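Local coordinates for protein GphF (Cystobacter violaceus, PDB 6MFC) that probably decarboxylates an acyl starter unit at the initiation of polyketide biosynthesis, using a GNAT-like domain as a decarboxylase, at residues R67-L72 with A81-R86; L112-L117 with E147-V152. One frame throughout, in Å; residues are numbered along the deposited sequence.

Contact 1 and contact 2 belong to two strand pairings of one mixed sheet, their centres about 10 Å apart. Contact 1 pairs strands 70-74 and 77-87 antiparallel; contact 2 pairs strands 111-119 and 148-153 parallel. Strands 77-87 and 111-119, neighbours in the sheet, join them. Across that boundary Gln-113 N lies 2.7 Å from Gln-85 O and Tyr-83 N 2.9 Å from Gly-116 O, both probable hydrogen bonds. Leu-115 and Gly-116 together face Tyr-83, a classic beta bulge. A glycerol lies about 6 Å from the Tyr-83 side chain, a glycerol O1 is hydrogen-bonded to Leu-115 O, and a pentaethylene glycol lies about 4 Å from the Leu-114 side chain; these probably come from the crystallisation liquor, though such molecules often mark pockets.

Contact 1. Residues R67-L72 with A81-R86; sequences RGCWVL and ATYAQR
Cys-69 and Tyr-83 meet across segments 67-72 and 81-86, and their side chains show how a sulfur can settle beside an aromatic ring. The sulfur lies anti to its own carbonyl carbon (chi1 -61°), a torsion that brings SG to 3.8 Å from the CA of Tyr-83 and 3.9 Å from its CD1. It approaches the ring obliquely, 72° off the normal, in a sulfur-aromatic contact made through one ortho carbon. The next pair, Trp-70 and Thr-82, is an antiparallel hydrogen-bonded one. Both send their side chains to the same face of the sheet, where Thr-82 touches helix 128-140 and the indole meets Phe-135 edge-to-face. Their backbones are tied twice: Trp-70 N to Thr-82 O at 3.0 Å, and Thr-82 N to Trp-70 O at 2.9 Å, the second the straighter of the two. Beside the first of these bonds, the CA of Cys-69 makes a CA-H...O contact with Thr-82 O. Next along, Val-71 and Ala-81 make a non-hydrogen-bonded pair whose side chains turn to the other face and pack on Leu-39 of helix 36-46; the Tyr-83 side chain touches Leu-39 as well, and its ring has a cation-pi partner in Arg-61. Gly-68 O and Ala-84 N come close without a hydrogen bond. Every touching residue is buried, and helices cover both faces. This is the antiparallel beta hairpin of strands 70-74 and 77-87, part of the central sheet of the GNAT fold.

Contact 2. Residues L112-L117 with E147-V152; sequences LQLLGL and ENVVGV
Leu-114 leans across the neighbouring strand onto Val-149, and its atoms can be followed outward one by one. At the root, CB lies 3.6 Å from the carbonyl oxygen of Val-150, the same oxygen that accepts the backbone N-H of Leu-114. CG comes next, 3.8 Å from CG1 of Val-149, placed there by a torsion that sets it anti to its own carbonyl carbon (chi1 -72°). Of the two methyls, CD1 stays near the same valine branch, 4.0 Å from CG1 of Val-149. The two side chains cross obliquely, and Val-149 meets the leucine through this one branch, which is set anti to the valine backbone N and also lies against Leu-112 O. Both side chains then meet helix 128-140, Leu-114 on Val-136 and Val-149 on Leu-137 and Ala-140. On the opposite face, Gln-113 and Val-150 are paired, and OE1 of Gln-113 accepts a hydrogen bond from Gln-85 NE2 of strand 77-87. Three backbone bonds hold the strands together: Leu-112 N to Asn-148 O at 2.8 Å, Val-150 N to Leu-112 O at 3.0 Å, and Leu-114 N to Val-150 O at 2.7 Å, the last nearly straight at 171°. Past Leu-114 the segments separate, consistent with the 36° between their axes. Parallel strands that splay apart in this way are a hallmark of the GNAT fold, where the opening usually receives the acyl-CoA; here they are the two strands of a beta-alpha-beta unit, linked through helix 128-140.

Contact 1. Residues R67-L72 with A81-R86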
loop_
_atom_site.group_PDB
_atom_site.type_symbol
_atom_site.label_atom_id
_atom_site.label_comp_id
_atom_site.label_asym_id
_atom_site.label_seq_id
_atom_site.Cartn_x
_atom_site.Cartn_y
_atom_site.Cartn_z
ATOM N N ARG A 67 8.118 -14.511 -2.806
ATOM C CA ARG A 67 6.801 -15.066 -2.519
ATOM C C ARG A 67 5.923 -14.106 -1.725
ATOM O O ARG A 67 5.015 -14.547 -1.009
ATOM C CB ARG A 67 6.941 -16.403 -1.788
ATOM C CG ARG A 67 7.542 -17.501 -2.653
ATOM C CD ARG A 67 7.211 -18.890 -2.129
ATOM N NE ARG A 67 8.192 -19.379 -1.166
ATOM C CZ ARG A 67 8.181 -20.605 -0.651
ATOM N NH1 ARG A 67 7.237 -21.465 -1.007
ATOM N NH2 ARG A 67 9.113 -20.973 0.217
ATOM N N GLY A 68 6.170 -12.803 -1.839
ATOM C CA GLY A 68 5.354 -11.809 -1.173
ATOM C C GLY A 68 4.865 -10.735 -2.122
ATOM O O GLY A 68 4.449 -9.656 -1.692
ATOM N N CYS A 69 4.916 -11.021 -3.420
ATOM C CA CYS A 69 4.440 -10.106 -4.448
ATOM C C CYS A 69 3.572 -10.879 -5.427
ATOM O O CYS A 69 3.937 -11.981 -5.847
ATOM C CB CYS A 69 5.610 -9.435 -5.178
ATOM S SG CYS A 69 6.672 -8.426 -4.110
ATOM N N TRP A 70 2.422 -10.307 -5.781
ATOM C CA TRP A 70 1.477 -10.947 -6.683
ATOM C C TRP A 70 1.063 -9.987 -7.787
ATOM O O TRP A 70 1.097 -8.765 -7.620
ATOM C CB TRP A 70 0.223 -11.432 -5.946
ATOM C CG TRP A 70 0.487 -12.499 -4.938
ATOM C CD1 TRP A 70 0.356 -13.845 -5.115
ATOM C CD2 TRP A 70 0.923 -12.311 -3.589
ATOM N NE1 TRP A 70 0.684 -14.508 -3.958
ATOM C CE2 TRP A 70 1.037 -13.589 -3.006
ATOM C CE3 TRP A 70 1.229 -11.186 -2.815
ATOM C CZ2 TRP A 70 1.444 -13.773 -1.687
ATOM C CZ3 TRP A 70 1.632 -11.371 -1.507
ATOM C CH2 TRP A 70 1.737 -12.653 -0.955
ATOM N N VAL A 71 0.661 -10.560 -8.918
ATOM C CA VAL A 71 0.097 -9.807 -10.027
ATOM C C VAL A 71 -1.282 -10.371 -10.334
ATOM O O VAL A 71 -1.550 -11.560 -10.132
ATOM C CB VAL A 71 0.995 -9.848 -11.283
ATOM C CG1 VAL A 71 2.313 -9.139 -11.017
ATOM C CG2 VAL A 71 1.237 -11.286 -11.715
ATOM N N LEU A 72 -2.167 -9.502 -10.812
ATOM C CA LEU A 72 -3.501 -9.892 -11.243
ATOM C C LEU A 72 -3.596 -9.735 -12.754
ATOM O O LEU A 72 -3.287 -8.667 -13.292
ATOM C CB LEU A 72 -4.576 -9.054 -10.546
ATOM C CG LEU A 72 -6.021 -9.249 -11.016
ATOM C CD1 LEU A 72 -6.402 -10.721 -11.041
ATOM C CD2 LEU A 72 -6.968 -8.476 -10.120
ATOM N N ALA A 81 -1.124 -5.223 -9.167
ATOM C CA ALA A 81 0.134 -5.654 -8.574
ATOM C C ALA A 81 0.171 -5.269 -7.102
ATOM O O ALA A 81 -0.213 -4.156 -6.732
ATOM C CB ALA A 81 1.335 -5.038 -9.303
ATOM N N THR A 82 0.637 -6.196 -6.267
ATOM C CA THR A 82 0.789 -5.965 -4.838
ATOM C C THR A 82 2.194 -6.362 -4.410
ATOM O O THR A 82 2.664 -7.453 -4.745
ATOM C CB THR A 82 -0.248 -6.752 -4.032
ATOM O OG1 THR A 82 -1.550 -6.204 -4.264
ATOM C CG2 THR A 82 0.068 -6.677 -2.550
ATOM N N TYR A 83 2.860 -5.475 -3.675
ATOM C CA TYR A 83 4.191 -5.724 -3.146
ATOM C C TYR A 83 4.138 -5.772 -1.626
ATOM O O TYR A 83 3.353 -5.058 -0.995
ATOM C CB TYR A 83 5.174 -4.643 -3.596
ATOM C CG TYR A 83 5.129 -4.356 -5.077
ATOM C CD1 TYR A 83 5.936 -5.056 -5.964
ATOM C CD2 TYR A 83 4.285 -3.381 -5.589
ATOM C CE1 TYR A 83 5.901 -4.793 -7.320
ATOM C CE2 TYR A 83 4.242 -3.111 -6.943
ATOM C CZ TYR A 83 5.052 -3.820 -7.806
ATOM O OH TYR A 83 5.013 -3.554 -9.157
ATOM N N ALA A 84 4.985 -6.614 -1.039
ATOM C CA ALA A 84 5.012 -6.747 0.409
ATOM C C ALA A 84 6.355 -7.314 0.844
ATOM O O ALA A 84 7.011 -8.043 0.096
ATOM C CB ALA A 84 3.871 -7.636 0.914
ATOM N N GLN A 85 6.753 -6.965 2.065
ATOM C CA GLN A 85 7.937 -7.534 2.689
ATOM C C GLN A 85 7.641 -7.772 4.162
ATOM O O GLN A 85 6.770 -7.130 4.753
ATOM C CB GLN A 85 9.170 -6.633 2.532
ATOM C CG GLN A 85 9.135 -5.350 3.345
ATOM C CD GLN A 85 10.356 -4.481 3.110
ATOM O OE1 GLN A 85 11.184 -4.774 2.247
ATOM N NE2 GLN A 85 10.475 -3.404 3.880
ATOM N N ARG A 86 8.374 -8.714 4.745
ATOM C CA ARG A 86 8.168 -9.112 6.131
ATOM C C ARG A 86 9.082 -8.287 7.029
ATOM O O ARG A 86 10.306 -8.295 6.850
ATOM C CB ARG A 86 8.438 -10.607 6.298
ATOM C CG ARG A 86 7.943 -11.199 7.603
ATOM C CD ARG A 86 7.890 -12.714 7.513
ATOM N NE ARG A 86 7.296 -13.319 8.701
ATOM C CZ ARG A 86 6.918 -14.589 8.779
ATOM N NH1 ARG A 86 7.065 -15.393 7.735
ATOM N NH2 ARG A 86 6.387 -15.057 9.900
#

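Contact 2. Residues L112-L117 with E147-V152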
loop_
_atom_site.group_PDB
_atom_site.type_symbol
_atom_site.label_atom_id
_atom_site.label_comp_id
_atom_site.label_asym_id
_atom_site.label_seq_id
_atom_site.Cartn_x
_atom_site.Cartn_y
_atom_site.Cartn_z
ATOM N N LEU A 112 3.598 -8.401 8.098
ATOM C CA LEU A 112 3.863 -8.237 6.673
ATOM C C LEU A 112 3.467 -6.826 6.253
ATOM O O LEU A 112 2.315 -6.419 6.440
ATOM C CB LEU A 112 3.101 -9.280 5.856
ATOM C CG LEU A 112 3.327 -9.298 4.343
ATOM C CD1 LEU A 112 4.762 -9.670 4.016
ATOM C CD2 LEU A 112 2.354 -10.255 3.668
ATOM N N GLN A 113 4.419 -6.087 5.690
ATOM C CA GLN A 113 4.218 -4.687 5.337
ATOM C C GLN A 113 3.822 -4.563 3.871
ATOM O O GLN A 113 4.502 -5.100 2.993
ATOM C CB GLN A 113 5.483 -3.871 5.598
ATOM C CG GLN A 113 5.376 -2.428 5.143
ATOM C CD GLN A 113 6.724 -1.749 5.049
ATOM O OE1 GLN A 113 7.765 -2.389 5.195
ATOM N NE2 GLN A 113 6.714 -0.445 4.801
ATOM N N LEU A 114 2.733 -3.844 3.613
ATOM C CA LEU A 114 2.311 -3.558 2.248
ATOM C C LEU A 114 3.128 -2.392 1.706
ATOM O O LEU A 114 3.036 -1.273 2.220
ATOM C CB LEU A 114 0.819 -3.236 2.198
ATOM C CG LEU A 114 -0.170 -4.382 2.412
ATOM C CD1 LEU A 114 -1.602 -3.865 2.430
ATOM C CD2 LEU A 114 0.006 -5.437 1.336
ATOM N N LEU A 115 3.930 -2.653 0.676
ATOM C CA LEU A 115 4.679 -1.588 0.024
ATOM C C LEU A 115 3.883 -0.914 -1.083
ATOM O O LEU A 115 4.154 0.245 -1.416
ATOM C CB LEU A 115 5.992 -2.136 -0.542
ATOM C CG LEU A 115 6.962 -2.718 0.488
ATOM C CD1 LEU A 115 8.206 -3.251 -0.194
ATOM C CD2 LEU A 115 7.328 -1.671 1.526
ATOM N N GLY A 116 2.903 -1.610 -1.652
ATOM C CA GLY A 116 2.094 -1.044 -2.711
ATOM C C GLY A 116 0.983 -1.961 -3.176
ATOM O O GLY A 116 1.096 -3.187 -3.090
ATOM N N LEU A 117 -0.106 -1.368 -3.662
ATOM C CA LEU A 117 -1.216 -2.112 -4.256
ATOM C C LEU A 117 -1.763 -1.244 -5.385
ATOM O O LEU A 117 -2.460 -0.256 -5.135
ATOM C CB LEU A 117 -2.288 -2.444 -3.223
ATOM C CG LEU A 117 -3.491 -3.278 -3.677
ATOM C CD1 LEU A 117 -3.955 -4.188 -2.552
ATOM C CD2 LEU A 117 -4.642 -2.394 -4.136
ATOM N N GLU A 147 1.388 -12.029 11.977
ATOM C CA GLU A 147 0.306 -11.631 12.867
ATOM C C GLU A 147 -0.478 -10.422 12.379
ATOM O O GLU A 147 -1.650 -10.284 12.741
ATOM C CB GLU A 147 0.851 -11.333 14.271
ATOM C CG GLU A 147 1.240 -12.572 15.060
ATOM C CD GLU A 147 1.891 -12.240 16.388
ATOM O OE1 GLU A 147 2.682 -11.274 16.439
ATOM O OE2 GLU A 147 1.607 -12.939 17.384
ATOM N N ASN A 148 0.127 -9.551 11.577
ATOM C CA ASN A 148 -0.560 -8.362 11.096
ATOM C C ASN A 148 -0.099 -8.038 9.684
ATOM O O ASN A 148 1.044 -8.309 9.307
ATOM C CB ASN A 148 -0.314 -7.152 12.005
ATOM C CG ASN A 148 -0.882 -7.340 13.393
ATOM O OD1 ASN A 148 -2.038 -7.011 13.651
ATOM N ND2 ASN A 148 -0.067 -7.869 14.299
ATOM N N VAL A 149 -1.008 -7.457 8.910
ATOM C CA VAL A 149 -0.698 -6.865 7.616
ATOM C C VAL A 149 -0.826 -5.359 7.789
ATOM O O VAL A 149 -1.930 -4.843 7.999
ATOM C CB VAL A 149 -1.622 -7.380 6.506
ATOM C CG1 VAL A 149 -1.265 -6.734 5.173
ATOM C CG2 VAL A 149 -1.542 -8.893 6.411
ATOM N N VAL A 150 0.296 -4.650 7.723
ATOM C CA VAL A 150 0.315 -3.216 7.961
ATOM C C VAL A 150 0.834 -2.513 6.713
ATOM O O VAL A 150 1.329 -3.137 5.775
ATOM C CB VAL A 150 1.158 -2.840 9.193
ATOM C CG1 VAL A 150 0.762 -3.693 10.390
ATOM C CG2 VAL A 150 2.629 -2.996 8.881
ATOM N N GLY A 151 0.710 -1.190 6.718
ATOM C CA GLY A 151 1.171 -0.378 5.608
ATOM C C GLY A 151 0.997 1.087 5.934
ATOM O O GLY A 151 0.310 1.459 6.888
ATOM N N VAL A 152 1.641 1.917 5.125
ATOM C CA VAL A 152 1.558 3.366 5.250
ATOM C C VAL A 152 0.699 3.860 4.094
ATOM O O VAL A 152 1.176 4.004 2.963
ATOM C CB VAL A 152 2.941 4.026 5.253
ATOM C CG1 VAL A 152 2.806 5.536 5.342
ATOM C CG2 VAL A 152 3.774 3.495 6.408
#